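CBS domain-containing protein (Pyrococcus horikoshii, PDB 2YZI) is of unknown function but carries a pair of CBS domains, modules that in many relatives bind adenine nucleotides and regulate a partner protein or domain. Local coordinates at residues P22-V26 with Q27-R31; P66-P69 with Y70-V74; T89-G92 with E93-K97. All coordinates share one frame; numbering follows the deposited sequence.

How the contacts relate
Contact 1 (22-31) and contact 2 (66-74) are neighbours, their centres about 9 Å apart, whereas contact 3 (89-97) lies on the other side of the chain's centre, about 31 Å from contact 1 and 34 Å from contact 2, centre to centre. Two probable backbone hydrogen bonds join the first pair: Thr-24 O to Val-74 N and Val-26 N to Ile-72 O, each 2.9 Å. Contacts 1 and 3 play matching parts in the two CBS domains, each starting a helix that follows a short strand, one with a serine N-cap and the other with a proline. All three contacts touch the second subunit.

Contact 1: P22-V26 with Q27-R31; sequences PSTSV and QEASR
The backbone turns from loop into helix at Ser-25, whose O accepts from Ala-29 N at 2.9 Å, the first i to i+4 bond of the helix. Ser-25 is the N-cap: Ser-25 OG accepts from Glu-28 N at 3.2 Å, satisfying a first-turn N-H that has no carbonyl of an earlier helical turn to bond. With chi1 at 83°, OG sits between the backbone N and the carbonyl carbon, which swings it over the opening turn. The helix begun here, 26-35, follows strand 19-20 in the first CBS domain and runs on toward strand 40-44, against which Ala-29 packs at Leu-41. One turn further in, Ser-30 bonds twice to Val-26 O: its N and its OG come from opposite faces of the carbonyl plane, OG at 2.9 Å, so a buried hydroxyl is satisfied by the helix itself. Thr-24 lays its CG2 methyl obliquely against Glu-28 CG at 3.9 Å, while its OG1 is hydrogen-bonded to Lys-21 O. The glutamate chain bends at chi2 and carries its carboxylate away from the cap to a salt bridge with Arg-31. That arginine grips it side-on: Arg-31 NE meets Glu-28 OE1 at 3.0 Å in the guanidinium plane. Arg-31 NH2 meets Glu-28 OE2 at 2.7 Å, this oxygen lying out of the guanidinium plane, and each oxygen uses its syn lone pair. Arg-31 NH1 has a second carboxylate partner, Glu-35, and the arginine also packs on Val-65 of the second subunit.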
loop_
_atom_site.group_PDB
_atom_site.type_symbol
_atom_site.label_atom_id
_atom_site.label_comp_id
_atom_site.label_asym_id
_atom_site.label_seq_id
_atom_site.Cartn_x
_atom_site.Cartn_y
_atom_site.Cartn_z
ATOM N N PRO B 22 1.898 -1.252 22.956
ATOM C CA PRO B 22 0.565 -0.638 22.959
ATOM C C PRO B 22 0.580 0.850 23.274
ATOM O O PRO B 22 -0.265 1.600 22.784
ATOM C CB PRO B 22 -0.188 -1.431 24.026
ATOM C CG PRO B 22 0.503 -2.755 24.011
ATOM C CD PRO B 22 1.951 -2.385 23.891
ATOM N N SER B 23 1.538 1.270 24.094
ATOM C CA SER B 23 1.649 2.673 24.491
ATOM C C SER B 23 2.312 3.561 23.428
ATOM O O SER B 23 2.329 4.779 23.559
ATOM C CB SER B 23 2.421 2.787 25.814
ATOM O OG SER B 23 3.786 2.459 25.645
ATOM N N THR B 24 2.854 2.945 22.384
ATOM C CA THR B 24 3.509 3.678 21.306
ATOM C C THR B 24 2.506 4.640 20.663
ATOM O O THR B 24 1.385 4.247 20.351
ATOM C CB THR B 24 4.027 2.701 20.234
ATOM O OG1 THR B 24 4.892 1.739 20.847
ATOM C CG2 THR B 24 4.782 3.449 19.138
ATOM N N SER B 25 2.895 5.894 20.465
ATOM C CA SER B 25 1.975 6.851 19.860
ATOM C C SER B 25 1.890 6.687 18.343
ATOM O O SER B 25 2.838 6.237 17.687
ATOM C CB SER B 25 2.386 8.295 20.183
ATOM O OG SER B 25 3.391 8.760 19.298
ATOM N N VAL B 26 0.742 7.066 17.798
ATOM C CA VAL B 26 0.505 6.978 16.368
ATOM C C VAL B 26 1.578 7.732 15.597
ATOM O O VAL B 26 2.028 7.277 14.551
ATOM C CB VAL B 26 -0.885 7.536 16.007
ATOM C CG1 VAL B 26 -1.040 7.628 14.502
ATOM C CG2 VAL B 26 -1.965 6.636 16.590
ATOM N N GLN B 27 2.005 8.872 16.131
ATOM C CA GLN B 27 3.029 9.666 15.467
ATOM C C GLN B 27 4.357 8.914 15.390
ATOM O O GLN B 27 5.017 8.920 14.353
ATOM C CB GLN B 27 3.223 10.994 16.190
ATOM C CG GLN B 27 3.729 12.092 15.274
ATOM C CD GLN B 27 4.037 13.382 16.009
ATOM O OE1 GLN B 27 3.204 13.904 16.751
ATOM N NE2 GLN B 27 5.237 13.907 15.797
ATOM N N GLU B 28 4.747 8.260 16.479
ATOM C CA GLU B 28 5.996 7.503 16.500
ATOM C C GLU B 28 5.902 6.275 15.598
ATOM O O GLU B 28 6.824 5.981 14.839
ATOM C CB GLU B 28 6.330 7.084 17.933
ATOM C CG GLU B 28 7.457 6.069 18.054
ATOM C CD GLU B 28 8.626 6.347 17.120
ATOM O OE1 GLU B 28 8.946 7.531 16.883
ATOM O OE2 GLU B 28 9.238 5.377 16.629
ATOM N N ALA B 29 4.789 5.555 15.692
ATOM C CA ALA B 29 4.582 4.382 14.857
ATOM C C ALA B 29 4.664 4.801 13.378
ATOM O O ALA B 29 5.228 4.085 12.545
ATOM C CB ALA B 29 3.223 3.761 15.161
ATOM N N SER B 30 4.110 5.969 13.058
ATOM C CA SER B 30 4.151 6.471 11.686
ATOM C C SER B 30 5.585 6.684 11.206
ATOM O O SER B 30 5.923 6.342 10.075
ATOM C CB SER B 30 3.381 7.792 11.562
ATOM O OG SER B 30 1.982 7.586 11.620
ATOM N N ARG B 31 6.425 7.245 12.071
ATOM C CA ARG B 31 7.810 7.500 11.711
ATOM C C ARG B 31 8.555 6.194 11.508
ATOM O O ARG B 31 9.320 6.041 10.554
ATOM C CB ARG B 31 8.511 8.317 12.794
ATOM C CG ARG B 31 9.949 8.672 12.451
ATOM C CD ARG B 31 10.716 8.955 13.708
ATOM N NE ARG B 31 10.769 7.776 14.569
ATOM C CZ ARG B 31 11.535 6.718 14.335
ATOM N NH1 ARG B 31 12.321 6.685 13.265
ATOM N NH2 ARG B 31 11.512 5.693 15.171
#

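Contact 2: P66-P69 with Y70-V74; sequences PGLP and YDIPV
A type I beta turn from Pro-69 to Ile-72 forms the centre of this surface loop, which leaves helix 56-64 through a Schellman motif. Gly-67, with phi 70°, is the C-prime residue of that motif; its N and that of Leu-68 turn back to the carbonyls of Ile-64 and Val-63. Beyond it the contact is made by van der Waals touches, with no hydrogen bond joining 66-69 to 70-74. Ile-72 points its side chain back at Pro-69 across the turn: CG2 lies 3.8 Å from Pro-69 CB, the two side chains crossing at about a right angle. Ile-72 CG2 is also 3.5 Å from Pro-69 O, and CG1 of Ile-72 comes close to that oxygen too, so both branches at CB pack against the carbonyl that opens the turn. A chi1 of 67° places CG1 between the backbone N and the carbonyl carbon, from where CD1 extends to Leu-68. Ile-72 CD1 meets Leu-68 CD1 at 4.3 Å, a looser methyl-to-methyl approach. The same Pro-69 CB also has the Asp-71 carboxylate against it, OD1 at 3.6 Å. Tyr-70 instead directs its ring back along the chain, its CD1 edge lying 3.5 Å from Leu-68 O; this oxygen is in the ring plane and meets the edge of the aromatic system. Among its surroundings, the loop runs beside the start of helix 26-35, with backbone hydrogen bonds pairing Tyr-70 with Gln-27 and Ile-72 with Val-26. Tyr-70 touches Gln-27, Ile-72 lies on Val-26, and Val-74 reaches both Val-26 and Ala-29, while Tyr-70 also packs on Leu-68 of the second subunit.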
loop_
_atom_site.group_PDB
_atom_site.type_symbol
_atom_site.label_atom_id
_atom_site.label_comp_id
_atom_site.label_asym_id
_atom_site.label_seq_id
_atom_site.Cartn_x
_atom_site.Cartn_y
_atom_site.Cartn_z
ATOM N N PRO B 66 -11.361 11.491 11.923
ATOM C CA PRO B 66 -12.014 11.944 13.157
ATOM C C PRO B 66 -11.337 13.165 13.791
ATOM O O PRO B 66 -11.892 13.797 14.689
ATOM C CB PRO B 66 -11.933 10.714 14.061
ATOM C CG PRO B 66 -11.896 9.567 13.078
ATOM C CD PRO B 66 -10.939 10.086 12.043
ATOM N N GLY B 67 -10.138 13.493 13.321
ATOM C CA GLY B 67 -9.420 14.632 13.870
ATOM C C GLY B 67 -8.920 14.382 15.286
ATOM O O GLY B 67 -9.059 15.229 16.175
ATOM N N LEU B 68 -8.337 13.208 15.495
ATOM C CA LEU B 68 -7.816 12.835 16.796
ATOM C C LEU B 68 -6.356 13.228 16.900
ATOM O O LEU B 68 -5.664 13.352 15.895
ATOM C CB LEU B 68 -7.952 11.328 17.007
ATOM C CG LEU B 68 -9.376 10.796 16.874
ATOM C CD1 LEU B 68 -9.369 9.279 16.980
ATOM C CD2 LEU B 68 -10.254 11.417 17.950
ATOM N N PRO B 69 -5.876 13.449 18.128
ATOM C CA PRO B 69 -4.483 13.829 18.370
ATOM C C PRO B 69 -3.520 12.815 17.757
ATOM O O PRO B 69 -3.827 11.629 17.679
ATOM C CB PRO B 69 -4.399 13.858 19.891
ATOM C CG PRO B 69 -5.771 14.346 20.270
ATOM C CD PRO B 69 -6.669 13.534 19.368
ATOM N N TYR B 70 -2.358 13.293 17.329
ATOM C CA TYR B 70 -1.346 12.437 16.721
ATOM C C TYR B 70 -0.536 11.750 17.808
ATOM O O TYR B 70 0.300 10.892 17.523
ATOM C CB TYR B 70 -0.413 13.272 15.839
ATOM C CG TYR B 70 -1.100 13.957 14.678
ATOM C CD1 TYR B 70 -2.490 14.076 14.632
ATOM C CD2 TYR B 70 -0.359 14.518 13.642
ATOM C CE1 TYR B 70 -3.127 14.737 13.589
ATOM C CE2 TYR B 70 -0.983 15.186 12.592
ATOM C CZ TYR B 70 -2.368 15.292 12.571
ATOM O OH TYR B 70 -2.996 15.962 11.544
ATOM N N ASP B 71 -0.795 12.137 19.054
ATOM C CA ASP B 71 -0.087 11.568 20.191
ATOM C C ASP B 71 -0.826 10.410 20.856
ATOM O O ASP B 71 -0.321 9.840 21.823
ATOM C CB ASP B 71 0.198 12.650 21.244
ATOM C CG ASP B 71 -1.071 13.286 21.805
ATOM O OD1 ASP B 71 -1.993 12.551 22.223
ATOM O OD2 ASP B 71 -1.145 14.531 21.838
ATOM N N ILE B 72 -2.011 10.058 20.361
ATOM C CA ILE B 72 -2.745 8.958 20.977
ATOM C C ILE B 72 -2.039 7.620 20.769
ATOM O O ILE B 72 -1.417 7.382 19.732
ATOM C CB ILE B 72 -4.195 8.826 20.437
ATOM C CG1 ILE B 72 -4.178 8.393 18.967
ATOM C CG2 ILE B 72 -4.939 10.139 20.620
ATOM C CD1 ILE B 72 -5.529 7.987 18.431
ATOM N N PRO B 73 -2.118 6.728 21.765
ATOM C CA PRO B 73 -1.472 5.418 21.645
ATOM C C PRO B 73 -2.183 4.558 20.603
ATOM O O PRO B 73 -3.411 4.520 20.555
ATOM C CB PRO B 73 -1.593 4.857 23.055
ATOM C CG PRO B 73 -2.912 5.420 23.513
ATOM C CD PRO B 73 -2.807 6.858 23.062
ATOM N N VAL B 74 -1.401 3.885 19.764
ATOM C CA VAL B 74 -1.932 3.024 18.708
ATOM C C VAL B 74 -2.946 2.002 19.231
ATOM O O VAL B 74 -3.730 1.432 18.475
ATOM C CB VAL B 74 -0.788 2.271 18.011
ATOM C CG1 VAL B 74 0.239 3.258 17.509
ATOM C CG2 VAL B 74 -0.147 1.296 18.965
#

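Contact 3: T89-G92 with E93-K97; sequences TPLG and EVLRK
This is a local contact along the first turns of helix 91-101, the helix of the beta-alpha-beta unit that links strands 84-86 and 105-110 in the second CBS domain. Pro-90 holds the N-cap position, and the i to i+4 bonding begins at its carbonyl: Val-94 N bonds to Pro-90 O at 3.2 Å. The next such bond, Leu-95 N to Leu-91 O, measures 2.9 Å. Ahead of the cap, Thr-89 has OG1 beside the backbone N (chi1 -57°), which leaves CG2 anti to that N and over the helix start. Thr-89 CG2 packs tightly on Val-94 CG2 at 3.5 Å and also touches Glu-93 CB, while Thr-89 OG1 bonds to Asn-86 O. Glu-93 runs extended beyond CG, its chain crossing the Pro-90 ring obliquely, with Glu-93 CG 3.7 Å from Pro-90 CG. With an alanine in place of this proline the ring carbons beside Glu-93 are gone, which is likely to open a gap there and leave the glutamate chain freer to turn. Phe-118 of strand 113-119 packs against Leu-91, Val-94 and Leu-95, and Leu-95 also touches Ser-127 of the second subunit. On this buried side Leu-95 CD1 is 3.5 Å from Leu-91 O.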
loop_
_atom_site.group_PDB
_atom_site.type_symbol
_atom_site.label_atom_id
_atom_site.label_comp_id
_atom_site.label_asym_id
_atom_site.label_seq_id
_atom_site.Cartn_x
_atom_site.Cartn_y
_atom_site.Cartn_z
ATOM N N THR B 89 0.142 -22.536 2.594
ATOM C CA THR B 89 -0.944 -22.100 1.722
ATOM C C THR B 89 -0.306 -21.593 0.433
ATOM O O THR B 89 0.565 -20.733 0.477
ATOM C CB THR B 89 -1.738 -20.915 2.343
ATOM O OG1 THR B 89 -2.255 -21.285 3.627
ATOM C CG2 THR B 89 -2.888 -20.505 1.429
ATOM N N PRO B 90 -0.726 -22.120 -0.729
ATOM C CA PRO B 90 -0.166 -21.685 -2.013
ATOM C C PRO B 90 -0.479 -20.225 -2.341
ATOM O O PRO B 90 -1.570 -19.720 -2.050
ATOM C CB PRO B 90 -0.803 -22.649 -3.012
ATOM C CG PRO B 90 -2.125 -22.943 -2.384
ATOM C CD PRO B 90 -1.737 -23.166 -0.936
ATOM N N LEU B 91 0.497 -19.559 -2.946
ATOM C CA LEU B 91 0.387 -18.161 -3.328
ATOM C C LEU B 91 -0.993 -17.745 -3.841
ATOM O O LEU B 91 -1.582 -16.790 -3.330
ATOM C CB LEU B 91 1.437 -17.837 -4.392
ATOM C CG LEU B 91 1.420 -16.412 -4.943
ATOM C CD1 LEU B 91 1.629 -15.438 -3.807
ATOM C CD2 LEU B 91 2.495 -16.238 -6.007
ATOM N N GLY B 92 -1.492 -18.455 -4.851
ATOM C CA GLY B 92 -2.790 -18.143 -5.429
ATOM C C GLY B 92 -3.908 -17.979 -4.420
ATOM O O GLY B 92 -4.639 -16.990 -4.457
ATOM N N GLU B 93 -4.044 -18.955 -3.525
ATOM C CA GLU B 93 -5.069 -18.926 -2.489
ATOM C C GLU B 93 -4.856 -17.762 -1.518
ATOM O O GLU B 93 -5.822 -17.186 -0.993
ATOM C CB GLU B 93 -5.076 -20.251 -1.720
ATOM C CG GLU B 93 -5.484 -21.454 -2.567
ATOM C CD GLU B 93 -5.472 -22.764 -1.783
ATOM O OE1 GLU B 93 -6.003 -22.786 -0.651
ATOM O OE2 GLU B 93 -4.946 -23.772 -2.301
ATOM N N VAL B 94 -3.596 -17.414 -1.275
ATOM C CA VAL B 94 -3.292 -16.303 -0.382
ATOM C C VAL B 94 -3.753 -15.010 -1.047
ATOM O O VAL B 94 -4.378 -14.160 -0.413
ATOM C CB VAL B 94 -1.784 -16.240 -0.073
ATOM C CG1 VAL B 94 -1.440 -14.926 0.643
ATOM C CG2 VAL B 94 -1.404 -17.428 0.805
ATOM N N LEU B 95 -3.454 -14.873 -2.336
ATOM C CA LEU B 95 -3.864 -13.694 -3.097
ATOM C C LEU B 95 -5.386 -13.551 -3.081
ATOM O O LEU B 95 -5.922 -12.458 -2.883
ATOM C CB LEU B 95 -3.381 -13.800 -4.540
ATOM C CG LEU B 95 -2.087 -13.074 -4.902
ATOM C CD1 LEU B 95 -0.998 -13.423 -3.922
ATOM C CD2 LEU B 95 -1.682 -13.443 -6.326
ATOM N N ARG B 96 -6.078 -14.661 -3.292
ATOM C CA ARG B 96 -7.527 -14.645 -3.289
ATOM C C ARG B 96 -8.051 -14.204 -1.913
ATOM O O ARG B 96 -8.995 -13.418 -1.808
ATOM C CB ARG B 96 -8.063 -16.029 -3.637
ATOM C CG ARG B 96 -9.561 -16.166 -3.422
ATOM C CD ARG B 96 -10.084 -17.519 -3.864
ATOM N NE ARG B 96 -11.537 -17.566 -3.797
ATOM C CZ ARG B 96 -12.275 -18.579 -4.236
ATOM N NH1 ARG B 96 -11.698 -19.639 -4.779
ATOM N NH2 ARG B 96 -13.593 -18.525 -4.137
ATOM N N LYS B 97 -7.431 -14.702 -0.855
ATOM C CA LYS B 97 -7.870 -14.331 0.476
ATOM C C LYS B 97 -7.664 -12.835 0.739
ATOM O O LYS B 97 -8.498 -12.190 1.365
ATOM C CB LYS B 97 -7.129 -15.162 1.530
ATOM C CG LYS B 97 -7.703 -15.002 2.916
ATOM C CD LYS B 97 -7.140 -16.019 3.877
ATOM C CE LYS B 97 -7.876 -15.947 5.203
ATOM N NZ LYS B 97 -7.360 -16.975 6.131
#